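Local coordinates for protein T cell receptor gamma chain (Monodelphis domestica, PDB 7L15) that forms the gamma subunit of a marsupial gamma-mu T cell receptor, pairing with a mu chain and probably taking part in antigen recognition, at residues S142-C147 with V187-V192; T159-D164 with L201-Q206. All blocks are in the same frame, centred on the assembly; numbering follows the deposited sequence.

Interaction 1 of 2, residues S142-C147 with V187-V192; sequences SGTYIC and VSWLTV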
loop_
_atom_site.group_PDB
_atom_site.type_symbol
_atom_site.label_atom_id
_atom_site.label_comp_id
_atom_site.label_asym_id
_atom_site.label_seq_id
_atom_site.Cartn_x
_atom_site.Cartn_y
_atom_site.Cartn_z
ATOM N N SER B 142 -15.627 -7.444 -22.186
ATOM C CA SER B 142 -14.419 -7.406 -21.378
ATOM C C SER B 142 -14.441 -8.619 -20.461
ATOM O O SER B 142 -15.477 -9.261 -20.279
ATOM C CB SER B 142 -14.310 -6.093 -20.589
ATOM O OG SER B 142 -15.506 -5.776 -19.897
ATOM N N GLY B 143 -13.284 -8.934 -19.893
ATOM C CA GLY B 143 -13.153 -10.156 -19.131
ATOM C C GLY B 143 -12.352 -9.939 -17.873
ATOM O O GLY B 143 -11.394 -9.167 -17.873
ATOM N N THR B 144 -12.729 -10.614 -16.795
ATOM C CA THR B 144 -12.116 -10.405 -15.488
ATOM C C THR B 144 -11.367 -11.660 -15.050
ATOM O O THR B 144 -11.955 -12.744 -14.951
ATOM C CB THR B 144 -13.163 -10.021 -14.443
ATOM O OG1 THR B 144 -13.881 -8.862 -14.893
ATOM C CG2 THR B 144 -12.497 -9.699 -13.107
ATOM N N TYR B 145 -10.069 -11.511 -14.829
ATOM C CA TYR B 145 -9.255 -12.524 -14.186
ATOM C C TYR B 145 -9.308 -12.293 -12.692
ATOM O O TYR B 145 -9.253 -11.158 -12.226
ATOM C CB TYR B 145 -7.797 -12.454 -14.647
ATOM C CG TYR B 145 -7.606 -12.557 -16.124
ATOM C CD1 TYR B 145 -7.718 -11.435 -16.939
ATOM C CD2 TYR B 145 -7.314 -13.775 -16.716
ATOM C CE1 TYR B 145 -7.546 -11.534 -18.309
ATOM C CE2 TYR B 145 -7.139 -13.880 -18.070
ATOM C CZ TYR B 145 -7.253 -12.761 -18.866
ATOM O OH TYR B 145 -7.074 -12.893 -20.225
ATOM N N ILE B 146 -9.413 -13.371 -11.941
ATOM C CA ILE B 146 -9.533 -13.281 -10.500
ATOM C C ILE B 146 -8.492 -14.204 -9.895
ATOM O O ILE B 146 -8.426 -15.382 -10.255
ATOM C CB ILE B 146 -10.946 -13.680 -10.033
ATOM C CG1 ILE B 146 -12.000 -12.763 -10.662
ATOM C CG2 ILE B 146 -11.019 -13.688 -8.508
ATOM C CD1 ILE B 146 -13.437 -13.326 -10.560
ATOM N N CYS B 147 -7.686 -13.688 -8.976
ATOM C CA CYS B 147 -6.867 -14.571 -8.162
ATOM C C CYS B 147 -7.204 -14.391 -6.691
ATOM O O CYS B 147 -7.008 -13.305 -6.133
ATOM C CB CYS B 147 -5.372 -14.360 -8.368
ATOM S SG CYS B 147 -4.511 -15.596 -7.328
ATOM N N VAL B 187 -8.275 -11.356 -2.231
ATOM C CA VAL B 187 -8.593 -11.555 -3.639
ATOM C C VAL B 187 -8.173 -10.307 -4.408
ATOM O O VAL B 187 -8.314 -9.192 -3.913
ATOM C CB VAL B 187 -10.089 -11.881 -3.839
ATOM C CG1 VAL B 187 -10.927 -10.701 -3.566
ATOM C CG2 VAL B 187 -10.341 -12.359 -5.235
ATOM N N SER B 188 -7.621 -10.491 -5.599
ATOM C CA SER B 188 -7.472 -9.379 -6.529
ATOM C C SER B 188 -8.014 -9.787 -7.885
ATOM O O SER B 188 -8.145 -10.974 -8.195
ATOM C CB SER B 188 -6.022 -8.928 -6.689
ATOM O OG SER B 188 -5.329 -9.826 -7.519
ATOM N N TRP B 189 -8.324 -8.794 -8.708
ATOM C CA TRP B 189 -8.922 -9.134 -9.990
ATOM C C TRP B 189 -8.616 -8.064 -11.030
ATOM O O TRP B 189 -8.400 -6.895 -10.706
ATOM C CB TRP B 189 -10.429 -9.357 -9.849
ATOM C CG TRP B 189 -11.281 -8.177 -9.421
ATOM C CD1 TRP B 189 -12.055 -7.392 -10.236
ATOM C CD2 TRP B 189 -11.519 -7.712 -8.082
ATOM N NE1 TRP B 189 -12.733 -6.456 -9.492
ATOM C CE2 TRP B 189 -12.434 -6.636 -8.169
ATOM C CE3 TRP B 189 -11.049 -8.098 -6.821
ATOM C CZ2 TRP B 189 -12.886 -5.937 -7.040
ATOM C CZ3 TRP B 189 -11.495 -7.401 -5.700
ATOM C CH2 TRP B 189 -12.406 -6.334 -5.820
ATOM N N LEU B 190 -8.594 -8.486 -12.288
ATOM C CA LEU B 190 -8.151 -7.639 -13.388
ATOM C C LEU B 190 -9.168 -7.730 -14.516
ATOM O O LEU B 190 -9.333 -8.788 -15.136
ATOM C CB LEU B 190 -6.762 -8.052 -13.861
ATOM C CG LEU B 190 -6.214 -7.383 -15.127
ATOM C CD1 LEU B 190 -5.757 -5.968 -14.826
ATOM C CD2 LEU B 190 -5.083 -8.203 -15.743
ATOM N N THR B 191 -9.852 -6.622 -14.768
ATOM C CA THR B 191 -10.811 -6.500 -15.853
ATOM C C THR B 191 -10.123 -5.820 -17.030
ATOM O O THR B 191 -9.572 -4.729 -16.874
ATOM C CB THR B 191 -12.019 -5.695 -15.377
ATOM O OG1 THR B 191 -12.574 -6.342 -14.219
ATOM C CG2 THR B 191 -13.054 -5.588 -16.474
ATOM N N VAL B 192 -10.141 -6.467 -18.200
ATOM C CA VAL B 192 -9.453 -5.957 -19.385
ATOM C C VAL B 192 -10.373 -6.010 -20.590
ATOM O O VAL B 192 -11.279 -6.848 -20.663
ATOM C CB VAL B 192 -8.165 -6.740 -19.691
ATOM C CG1 VAL B 192 -7.237 -6.723 -18.490
ATOM C CG2 VAL B 192 -8.494 -8.155 -20.116
HETATM O O HOH W 1 -4.364 -11.863 -5.582
#
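Tyr-145 and Leu-190 sit opposite each other at the apolar centre of this antiparallel pair, with CD1 of the tyrosine 4.3 Å from CD2 of the leucine. The Val-192 side chain runs at about a right angle to that of Tyr-145 and puts CG2 in the ring plane, at the CE1 edge (3.9 Å). This face turns inward: Tyr-145 and Leu-190 also touch Leu-201 and Trp-161 of the facing sheet. On the other face Ile-146 CG2 meets Val-187 CG2 at 3.6 Å, and Ile-146 CG1 lies 3.8 Å from Trp-189 CB. With chi1 at 64°, the indole of Trp-189 swings away from Ile-146 and runs alongside Thr-144, whose CG2 is 3.7 Å from Trp-189 CD1. Three hydrogen-bonded pairs, Gly-143/Val-192, Tyr-145/Leu-190 and Cys-147/Ser-188, supply six backbone bonds. Farther out, Thr-191 OG1 donates to Thr-144 OG1 (2.9 Å), which is also bonded to Glu-136. At the opposite end a water bridges Cys-147 O and Ser-188 OG, the latter also bonded to Trp-161 NE1. Trp-189 NE1 bonds to Ser-188 of the mu chain, and Ile-146 packs on that chain's Ile-190. The two strands thus give one face to the domain core and the other to the receptor's chain pairing.

Interaction 2 of 2, residues T159-D164 with L201-Q206; sequences TYWKED and LTYFYQ
Thr-159 begins the pairing of two antiparallel strands, C and F of the C1-set immunoglobulin sandwich, by resting CG2 3.5 Å from Tyr-203 OH. Next, Tyr-160 and Phe-204 form a hydrogen-bonded pair on the other face. A chi1 of 39° lays the Tyr-160 ring across the neighbouring strand, where Phe-204 CB makes a CH-pi contact 3.6 Å from the ring centroid. The two ring planes are close to parallel yet displaced so far that they hardly stack. The phenol reaches on to Gln-206, whose NE2 donates to Tyr-160 OH at 2.8 Å; OH lies in the amide plane although ring and amide planes are 85° apart. Trp-161 points inward and takes the edge of Tyr-203 on its face, a T-shaped stack with planes at 65° and Tyr-203 CD1 3.5 Å from Trp-161 CE2. Lys-162 pairs with Thr-202 through two backbone bonds, while its side chain crosses that of Phe-204 at about a right angle, Lys-162 CD lying 3.7 Å from Phe-204 CE1, and NZ bonds to Ser-167 O. Glu-163 contributes CB, 3.6 Å from Leu-201 CD2. Asp-164 leaves the strand and is poorly ordered; its OD1 stops 3.6 Å from Thr-202 OG1, without a hydrogen bond.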
loop_
_atom_site.group_PDB
_atom_site.type_symbol
_atom_site.label_atom_id
_atom_site.label_comp_id
_atom_site.label_asym_id
_atom_site.label_seq_id
_atom_site.Cartn_x
_atom_site.Cartn_y
_atom_site.Cartn_z
ATOM N N THR B 159 0.754 -8.352 -4.431
ATOM C CA THR B 159 0.341 -9.018 -5.659
ATOM C C THR B 159 0.292 -7.991 -6.780
ATOM O O THR B 159 -0.009 -6.819 -6.544
ATOM C CB THR B 159 -1.036 -9.690 -5.530
ATOM O OG1 THR B 159 -2.045 -8.684 -5.404
ATOM C CG2 THR B 159 -1.100 -10.595 -4.319
ATOM N N TYR B 160 0.598 -8.432 -8.001
ATOM C CA TYR B 160 0.550 -7.536 -9.145
ATOM C C TYR B 160 0.383 -8.348 -10.429
ATOM O O TYR B 160 0.764 -9.519 -10.509
ATOM C CB TYR B 160 1.783 -6.608 -9.211
ATOM C CG TYR B 160 3.137 -7.227 -8.836
ATOM C CD1 TYR B 160 3.435 -7.535 -7.517
ATOM C CD2 TYR B 160 4.119 -7.461 -9.796
ATOM C CE1 TYR B 160 4.655 -8.094 -7.154
ATOM C CE2 TYR B 160 5.371 -8.014 -9.440
ATOM C CZ TYR B 160 5.623 -8.326 -8.110
ATOM O OH TYR B 160 6.821 -8.880 -7.698
ATOM N N TRP B 161 -0.215 -7.703 -11.422
ATOM C CA TRP B 161 -0.455 -8.269 -12.736
ATOM C C TRP B 161 0.367 -7.501 -13.758
ATOM O O TRP B 161 0.390 -6.270 -13.735
ATOM C CB TRP B 161 -1.936 -8.186 -13.107
ATOM C CG TRP B 161 -2.862 -8.770 -12.079
ATOM C CD1 TRP B 161 -3.124 -8.277 -10.827
ATOM C CD2 TRP B 161 -3.661 -9.948 -12.221
ATOM N NE1 TRP B 161 -4.030 -9.087 -10.179
ATOM C CE2 TRP B 161 -4.378 -10.117 -11.013
ATOM C CE3 TRP B 161 -3.841 -10.882 -13.253
ATOM C CZ2 TRP B 161 -5.260 -11.179 -10.807
ATOM C CZ3 TRP B 161 -4.724 -11.952 -13.043
ATOM C CH2 TRP B 161 -5.416 -12.089 -11.826
ATOM N N LYS B 162 1.039 -8.223 -14.651
ATOM C CA LYS B 162 1.747 -7.616 -15.767
ATOM C C LYS B 162 1.314 -8.280 -17.067
ATOM O O LYS B 162 0.908 -9.445 -17.083
ATOM C CB LYS B 162 3.256 -7.747 -15.622
ATOM C CG LYS B 162 3.853 -7.071 -14.409
ATOM C CD LYS B 162 5.377 -7.058 -14.523
ATOM C CE LYS B 162 5.996 -6.388 -13.314
ATOM N NZ LYS B 162 5.207 -5.184 -12.963
ATOM N N GLU B 163 1.400 -7.536 -18.162
ATOM C CA GLU B 163 1.248 -8.148 -19.473
ATOM C C GLU B 163 2.610 -8.231 -20.141
ATOM O O GLU B 163 3.478 -7.385 -19.912
ATOM C CB GLU B 163 0.268 -7.375 -20.356
ATOM C CG GLU B 163 0.674 -5.963 -20.682
ATOM C CD GLU B 163 -0.403 -5.249 -21.465
ATOM O OE1 GLU B 163 -0.664 -4.055 -21.185
ATOM O OE2 GLU B 163 -1.006 -5.900 -22.347
ATOM N N ASP B 164 2.804 -9.284 -20.935
ATOM C CA ASP B 164 4.082 -9.477 -21.609
ATOM C C ASP B 164 4.373 -8.289 -22.517
ATOM O O ASP B 164 3.510 -7.849 -23.284
ATOM C CB ASP B 164 4.073 -10.778 -22.414
ATOM C CG ASP B 164 3.798 -11.997 -21.551
ATOM O OD1 ASP B 164 3.451 -11.829 -20.360
ATOM O OD2 ASP B 164 3.931 -13.126 -22.069
ATOM N N LEU B 201 -0.551 -12.744 -19.977
ATOM C CA LEU B 201 -0.453 -12.038 -18.710
ATOM C C LEU B 201 0.413 -12.830 -17.742
ATOM O O LEU B 201 0.496 -14.058 -17.826
ATOM C CB LEU B 201 -1.833 -11.836 -18.100
ATOM C CG LEU B 201 -2.832 -11.085 -18.972
ATOM C CD1 LEU B 201 -4.120 -10.899 -18.197
ATOM C CD2 LEU B 201 -2.272 -9.746 -19.421
ATOM N N THR B 202 1.055 -12.124 -16.813
ATOM C CA THR B 202 1.734 -12.771 -15.701
ATOM C C THR B 202 1.224 -12.207 -14.377
ATOM O O THR B 202 1.031 -10.998 -14.230
ATOM C CB THR B 202 3.257 -12.632 -15.811
ATOM O OG1 THR B 202 3.691 -13.154 -17.073
ATOM C CG2 THR B 202 3.919 -13.442 -14.721
ATOM N N TYR B 203 0.970 -13.102 -13.432
ATOM C CA TYR B 203 0.504 -12.763 -12.097
ATOM C C TYR B 203 1.604 -13.095 -11.097
ATOM O O TYR B 203 2.166 -14.198 -11.130
ATOM C CB TYR B 203 -0.781 -13.532 -11.768
ATOM C CG TYR B 203 -1.219 -13.422 -10.317
ATOM C CD1 TYR B 203 -1.990 -12.350 -9.884
ATOM C CD2 TYR B 203 -0.849 -14.391 -9.384
ATOM C CE1 TYR B 203 -2.392 -12.248 -8.553
ATOM C CE2 TYR B 203 -1.232 -14.298 -8.045
ATOM C CZ TYR B 203 -2.007 -13.232 -7.639
ATOM O OH TYR B 203 -2.394 -13.153 -6.320
ATOM N N PHE B 204 1.905 -12.147 -10.209
ATOM C CA PHE B 204 2.973 -12.289 -9.221
ATOM C C PHE B 204 2.444 -12.110 -7.807
ATOM O O PHE B 204 1.572 -11.275 -7.564
ATOM C CB PHE B 204 4.058 -11.237 -9.398
ATOM C CG PHE B 204 4.697 -11.229 -10.733
ATOM C CD1 PHE B 204 4.229 -10.401 -11.730
ATOM C CD2 PHE B 204 5.809 -12.015 -10.982
ATOM C CE1 PHE B 204 4.851 -10.374 -12.971
ATOM C CE2 PHE B 204 6.432 -11.988 -12.220
ATOM C CZ PHE B 204 5.951 -11.169 -13.210
ATOM N N TYR B 205 3.041 -12.826 -6.852
ATOM C CA TYR B 205 2.834 -12.466 -5.456
ATOM C C TYR B 205 4.093 -12.721 -4.635
ATOM O O TYR B 205 4.907 -13.588 -4.956
ATOM C CB TYR B 205 1.617 -13.195 -4.835
ATOM C CG TYR B 205 1.702 -14.702 -4.755
ATOM C CD1 TYR B 205 1.314 -15.497 -5.825
ATOM C CD2 TYR B 205 2.143 -15.332 -3.591
ATOM C CE1 TYR B 205 1.376 -16.886 -5.736
ATOM C CE2 TYR B 205 2.202 -16.698 -3.491
ATOM C CZ TYR B 205 1.830 -17.476 -4.562
ATOM O OH TYR B 205 1.912 -18.843 -4.430
ATOM N N GLN B 206 4.242 -11.936 -3.571
ATOM C CA GLN B 206 5.315 -12.076 -2.601
ATOM C C GLN B 206 4.723 -12.283 -1.214
ATOM O O GLN B 206 3.669 -11.733 -0.875
ATOM C CB GLN B 206 6.237 -10.842 -2.565
ATOM C CG GLN B 206 7.029 -10.608 -3.833
ATOM C CD GLN B 206 7.653 -9.226 -3.858
ATOM O OE1 GLN B 206 8.216 -8.781 -2.867
ATOM N NE2 GLN B 206 7.532 -8.534 -4.983
#

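In the fold
Interactions 1 and 2 belong to the two facing sheets of one immunoglobulin sandwich, their centres 12 Å apart. Their segments alternate along the chain: strand 142-152 leads into 158-163, and 183-193 into 201-206. Both inner faces are mostly apolar and meet in the core, joined by a probable hydrogen bond from Trp-161 NE1 to Ser-188 OG; there Cys-147 SG lies 3.4 Å from Tyr-203 OH and Tyr-145 CB 3.5 Å from Trp-161 CZ3. Tyr-203 thus faces Cys-147, probably at the position where C1-set domains usually carry the second disulfide cysteine. The outer faces differ. That of interaction 1 is largely buried against the mu chain, whereas interaction 2 meets no other chain and carries partly exposed aromatic, lysine and threonine side chains.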